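Local coordinates for protein polyisoprenyl-teichoic acid--peptidoglycan teichoic acid transferase TagV (Bacillus subtilis, PDB 6UF3) that belongs to the LytR-CpsA-Psr family of transferases, a single chain of mixed alpha/beta architecture built around a central mixed beta sheet, at residues 14-19 / 91-96; 49-54 / 62-67. One frame throughout, in Å; residues are numbered along the deposited sequence.

Contact 1: 14-19 / 91-96; sequences EDYATK and YVTVDF
E14 lies over one face of the F96 ring and Y16 reaches across to D95 and T93, joining the loop after strand 6-13 to the end of strand 90-94. The aliphatic part of E14 makes a CH-pi contact: its CB sits 4.0 Å from the centroid of the F96 ring, offset toward the rim, and its CG comes within 3.6 Å of CE2 of F96. With CG anti to the backbone N of E14 (chi1 178°) and the chain extended beyond it, the carboxylate plane stays only 19° from that of the ring. Glutamate suits this exposed place because its methylenes can pack while its charge stays near solvent.

Y16 adds van der Waals contacts. Its CE1 meets CG2 of T93 at 3.6 Å, and its CE2 meets CG of D95 at 3.5 Å. The Y16 and D95 side chains cross at about a right angle, ring and carboxylate planes 45° apart.

A water in the plane of the Y16 ring, at its edge, ties polar groups together. OH of Y16 donates to it over 2.7 Å, and the backbone N of D95 over 3.2 Å; tyrosine suits the place because its ring packs while its hydroxyl reaches this water. OD1 of D95 accepts from the backbone N of G98, making this aspartate the N-cap of helix 96-105. Loops leaving the C-terminal ends of neighbouring parallel strands, one entering an N-capped helix, are a feature of alpha/beta folds.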
# COMPACT_ATOMS: atom_id res chain seq x y z
N GLU A 14 9.26 -8.43 0.60
CA GLU A 14 10.14 -9.27 -0.19
C GLU A 14 10.04 -10.73 0.24
O GLU A 14 9.72 -11.60 -0.57
CB GLU A 14 11.59 -8.78 -0.10
CG GLU A 14 12.58 -9.65 -0.87
CD GLU A 14 13.96 -9.03 -0.99
OE1 GLU A 14 14.15 -7.88 -0.56
OE2 GLU A 14 14.86 -9.71 -1.54
N ASP A 15 10.30 -11.00 1.52
CA ASP A 15 10.30 -12.35 2.07
C ASP A 15 9.12 -12.53 3.01
O ASP A 15 9.02 -11.82 4.02
CB ASP A 15 11.61 -12.64 2.81
CG ASP A 15 12.83 -12.55 1.91
OD1 ASP A 15 12.86 -13.22 0.86
OD2 ASP A 15 13.77 -11.80 2.27
N TYR A 16 8.24 -13.47 2.69
CA TYR A 16 7.26 -13.93 3.67
C TYR A 16 7.92 -14.62 4.86
O TYR A 16 7.33 -14.64 5.95
CB TYR A 16 6.27 -14.90 3.02
CG TYR A 16 5.12 -14.26 2.27
CD1 TYR A 16 4.13 -13.56 2.95
CD2 TYR A 16 5.01 -14.38 0.89
CE1 TYR A 16 3.07 -12.97 2.26
CE2 TYR A 16 3.96 -13.80 0.20
CZ TYR A 16 2.99 -13.10 0.89
OH TYR A 16 1.95 -12.52 0.19
N ALA A 17 9.12 -15.16 4.71
CA ALA A 17 9.78 -15.87 5.81
C ALA A 17 11.29 -15.68 5.73
O ALA A 17 11.91 -16.09 4.74
CB ALA A 17 9.42 -17.37 5.77
N THR A 18 11.88 -15.13 6.79
CA THR A 18 13.34 -15.07 6.86
C THR A 18 13.77 -14.82 8.30
O THR A 18 13.02 -14.29 9.11
CB THR A 18 13.90 -14.00 5.92
OG1 THR A 18 15.32 -14.11 5.86
CG2 THR A 18 13.52 -12.61 6.42
N LYS A 19 15.01 -15.22 8.59
CA LYS A 19 15.64 -14.96 9.89
C LYS A 19 14.88 -15.60 11.04
O LYS A 19 14.89 -15.10 12.17
CB LYS A 19 15.82 -13.46 10.13
CG LYS A 19 17.11 -12.88 9.58
CD LYS A 19 16.99 -11.39 9.34
CE LYS A 19 16.41 -11.09 7.97
NZ LYS A 19 17.31 -11.52 6.87
N TYR A 91 -6.95 -6.71 4.65
CA TYR A 91 -5.53 -6.64 4.36
C TYR A 91 -5.26 -7.35 3.04
O TYR A 91 -5.96 -8.29 2.66
CB TYR A 91 -4.65 -7.25 5.49
CG TYR A 91 -4.96 -8.70 5.77
CD1 TYR A 91 -4.33 -9.71 5.06
CD2 TYR A 91 -5.89 -9.05 6.73
CE1 TYR A 91 -4.62 -11.04 5.31
CE2 TYR A 91 -6.18 -10.37 6.99
CZ TYR A 91 -5.55 -11.35 6.28
OH TYR A 91 -5.86 -12.66 6.54
N VAL A 92 -4.23 -6.88 2.36
CA VAL A 92 -3.69 -7.49 1.15
C VAL A 92 -2.18 -7.50 1.31
O VAL A 92 -1.58 -6.43 1.49
CB VAL A 92 -4.08 -6.72 -0.12
CG1 VAL A 92 -3.38 -7.31 -1.34
CG2 VAL A 92 -5.59 -6.71 -0.30
N THR A 93 -1.56 -8.67 1.26
CA THR A 93 -0.10 -8.77 1.30
C THR A 93 0.38 -9.33 -0.03
O THR A 93 -0.21 -10.27 -0.56
CB THR A 93 0.39 -9.68 2.44
OG1 THR A 93 -0.21 -9.29 3.68
CG2 THR A 93 1.91 -9.59 2.59
N VAL A 94 1.46 -8.76 -0.55
CA VAL A 94 2.05 -9.30 -1.78
C VAL A 94 3.57 -9.27 -1.66
O VAL A 94 4.15 -8.28 -1.17
CB VAL A 94 1.53 -8.53 -3.01
CG1 VAL A 94 2.16 -7.13 -3.16
CG2 VAL A 94 1.69 -9.36 -4.23
N ASP A 95 4.23 -10.37 -2.05
CA ASP A 95 5.68 -10.39 -2.15
C ASP A 95 6.05 -10.09 -3.60
O ASP A 95 5.18 -9.73 -4.41
CB ASP A 95 6.28 -11.70 -1.57
CG ASP A 95 6.04 -12.92 -2.44
OD1 ASP A 95 5.22 -12.85 -3.38
OD2 ASP A 95 6.70 -13.95 -2.15
N PHE A 96 7.34 -10.15 -3.93
CA PHE A 96 7.79 -9.73 -5.26
C PHE A 96 7.18 -10.60 -6.34
O PHE A 96 6.70 -10.10 -7.37
CB PHE A 96 9.32 -9.77 -5.36
CG PHE A 96 10.03 -8.69 -4.60
CD1 PHE A 96 9.32 -7.71 -3.92
CD2 PHE A 96 11.42 -8.66 -4.56
CE1 PHE A 96 9.98 -6.72 -3.22
CE2 PHE A 96 12.09 -7.67 -3.85
CZ PHE A 96 11.36 -6.70 -3.19
O HOH W 1 2.22 -12.80 -2.45

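Contact 2: 49-54 / 62-67; sequences TRVQLA and TKINAA
L53, just past strand 50-51, and T62, at the start of the partner strand of this antiparallel hairpin, touch through their apolar branches. CB of L53 meets nothing in 62-67, but with CG anti to the carbonyl carbon (chi1 -64°) the end of the chain comes nearer. CG is the first atom to meet a partner, lying 3.6 Å from CG2 of T62. Both methyls of L53 face that same threonine methyl from one side, CD1 of L53 at 3.7 Å and CD2 of L53 at 3.8 Å from CG2 of T62. At the tip, CD2 of L53 also meets CB of A67, 3.9 Å away. The branched leucine thus reaches both the strand, where threonine offers a methyl, and the turn beyond it, where an alanine presents a single small methyl.

The backbone fixes the register. V51 and T62 form a hydrogen-bonded pair, with N of V51 bonded to O of T62 at an N-H...O angle of 171° and N of T62 returning the bond to O of V51. R50 and K63 are the adjacent non-hydrogen-bonded pair. Just past it, N of I64 makes a weak, bent bond of 2.9 Å to O of T49 (129° at the hydrogen). Beta-branched residues pack here too: CG2 of V51 lies 3.8 Å from CB of I64, and the valine also rests on F83 of helix 72-84.

On the face carrying R50 and K63, both side chains touch Y238, and they are long and flexible enough to form salt bridges with E240 and D48 respectively. The chemistry therefore implies a division of labour: backbone bonds set the pairing, the apolar branches of V51 and L53 pack on I64, T62 and A67, and the two cations find their counter-charges outside the two segments.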
# COMPACT_ATOMS: atom_id res chain seq x y z
N THR A 49 9.11 5.18 9.33
CA THR A 49 8.35 5.95 10.31
C THR A 49 8.56 5.40 11.72
O THR A 49 8.36 4.21 11.98
CB THR A 49 6.85 5.95 9.96
OG1 THR A 49 6.68 6.40 8.62
CG2 THR A 49 6.10 6.90 10.89
N ARG A 50 8.97 6.28 12.62
CA ARG A 50 9.29 5.92 14.00
C ARG A 50 8.00 5.78 14.81
O ARG A 50 7.28 6.76 15.03
CB ARG A 50 10.22 6.96 14.61
CG ARG A 50 10.73 6.64 16.02
CD ARG A 50 11.93 7.53 16.33
NE ARG A 50 12.34 7.48 17.74
CZ ARG A 50 11.99 8.39 18.65
NH1 ARG A 50 11.23 9.41 18.31
NH2 ARG A 50 12.41 8.27 19.91
N VAL A 51 7.70 4.56 15.27
CA VAL A 51 6.43 4.25 15.91
C VAL A 51 6.67 3.25 17.04
O VAL A 51 7.68 2.55 17.07
CB VAL A 51 5.38 3.64 14.94
CG1 VAL A 51 5.10 4.59 13.78
CG2 VAL A 51 5.86 2.27 14.44
N GLN A 52 5.70 3.18 17.95
CA GLN A 52 5.66 2.11 18.94
C GLN A 52 5.00 0.89 18.31
O GLN A 52 3.89 0.98 17.77
CB GLN A 52 4.91 2.54 20.20
CG GLN A 52 5.07 1.58 21.37
CD GLN A 52 6.42 1.72 22.07
OE1 GLN A 52 6.94 2.83 22.23
NE2 GLN A 52 6.98 0.60 22.50
N LEU A 53 5.67 -0.26 18.38
CA LEU A 53 5.06 -1.47 17.85
C LEU A 53 3.88 -1.87 18.72
O LEU A 53 3.92 -1.73 19.94
CB LEU A 53 6.08 -2.62 17.83
CG LEU A 53 7.27 -2.40 16.89
CD1 LEU A 53 8.16 -3.63 16.85
CD2 LEU A 53 6.78 -2.02 15.51
N ALA A 54 2.82 -2.37 18.09
CA ALA A 54 1.65 -2.78 18.85
C ALA A 54 2.03 -3.82 19.90
O ALA A 54 2.77 -4.77 19.61
CB ALA A 54 0.59 -3.35 17.91
N THR A 62 10.51 2.03 17.12
CA THR A 62 11.37 1.54 16.06
C THR A 62 10.71 1.89 14.74
O THR A 62 9.68 2.57 14.70
CB THR A 62 11.63 0.04 16.22
OG1 THR A 62 12.66 -0.37 15.31
CG2 THR A 62 10.37 -0.76 15.99
N LYS A 63 11.32 1.46 13.64
CA LYS A 63 10.75 1.75 12.33
C LYS A 63 9.54 0.87 12.08
O LYS A 63 9.52 -0.30 12.45
CB LYS A 63 11.79 1.52 11.24
CG LYS A 63 13.03 2.33 11.38
CD LYS A 63 13.98 2.01 10.25
CE LYS A 63 15.31 2.67 10.48
NZ LYS A 63 16.11 2.73 9.23
N ILE A 64 8.52 1.42 11.41
CA ILE A 64 7.29 0.65 11.26
C ILE A 64 7.51 -0.58 10.39
O ILE A 64 6.83 -1.60 10.56
CB ILE A 64 6.15 1.54 10.72
CG1 ILE A 64 4.81 0.81 10.83
CG2 ILE A 64 6.43 2.00 9.28
CD1 ILE A 64 3.59 1.71 10.69
N ASN A 65 8.50 -0.54 9.49
CA ASN A 65 8.71 -1.70 8.62
C ASN A 65 9.22 -2.91 9.38
O ASN A 65 9.13 -4.03 8.86
CB ASN A 65 9.67 -1.34 7.47
CG ASN A 65 11.08 -1.08 7.92
OD1 ASN A 65 11.37 -0.98 9.12
ND2 ASN A 65 11.98 -0.94 6.96
N ALA A 66 9.72 -2.73 10.61
CA ALA A 66 10.12 -3.88 11.40
C ALA A 66 8.94 -4.65 11.96
O ALA A 66 9.12 -5.79 12.40
CB ALA A 66 11.04 -3.44 12.55
N ALA A 67 7.73 -4.07 11.95
CA ALA A 67 6.58 -4.76 12.55
C ALA A 67 6.35 -6.12 11.89
O ALA A 67 6.07 -7.10 12.58
CB ALA A 67 5.32 -3.91 12.45

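How the contacts relate
From the N terminus, strand 6-13 leads into residues 14-19, and contact 1 closes a long loop when the chain returns at 91-96, with 71 residues between. Contact 2 is nested inside it: after strands 25-34 and 39-44, residues 49-54 and 62-67 close a hairpin, with seven residues between the two segments. Their centres are about 17 Å apart, and their nearest atoms, about 9 Å apart, do not touch. Y68, immediately after contact 2, bridges this gap by packing on Y16 and T93 of contact 1. Helix 72-84 follows and covers part of the hairpin, before strand 90-94 brings the chain back beside strand 6-13 in the central sheet.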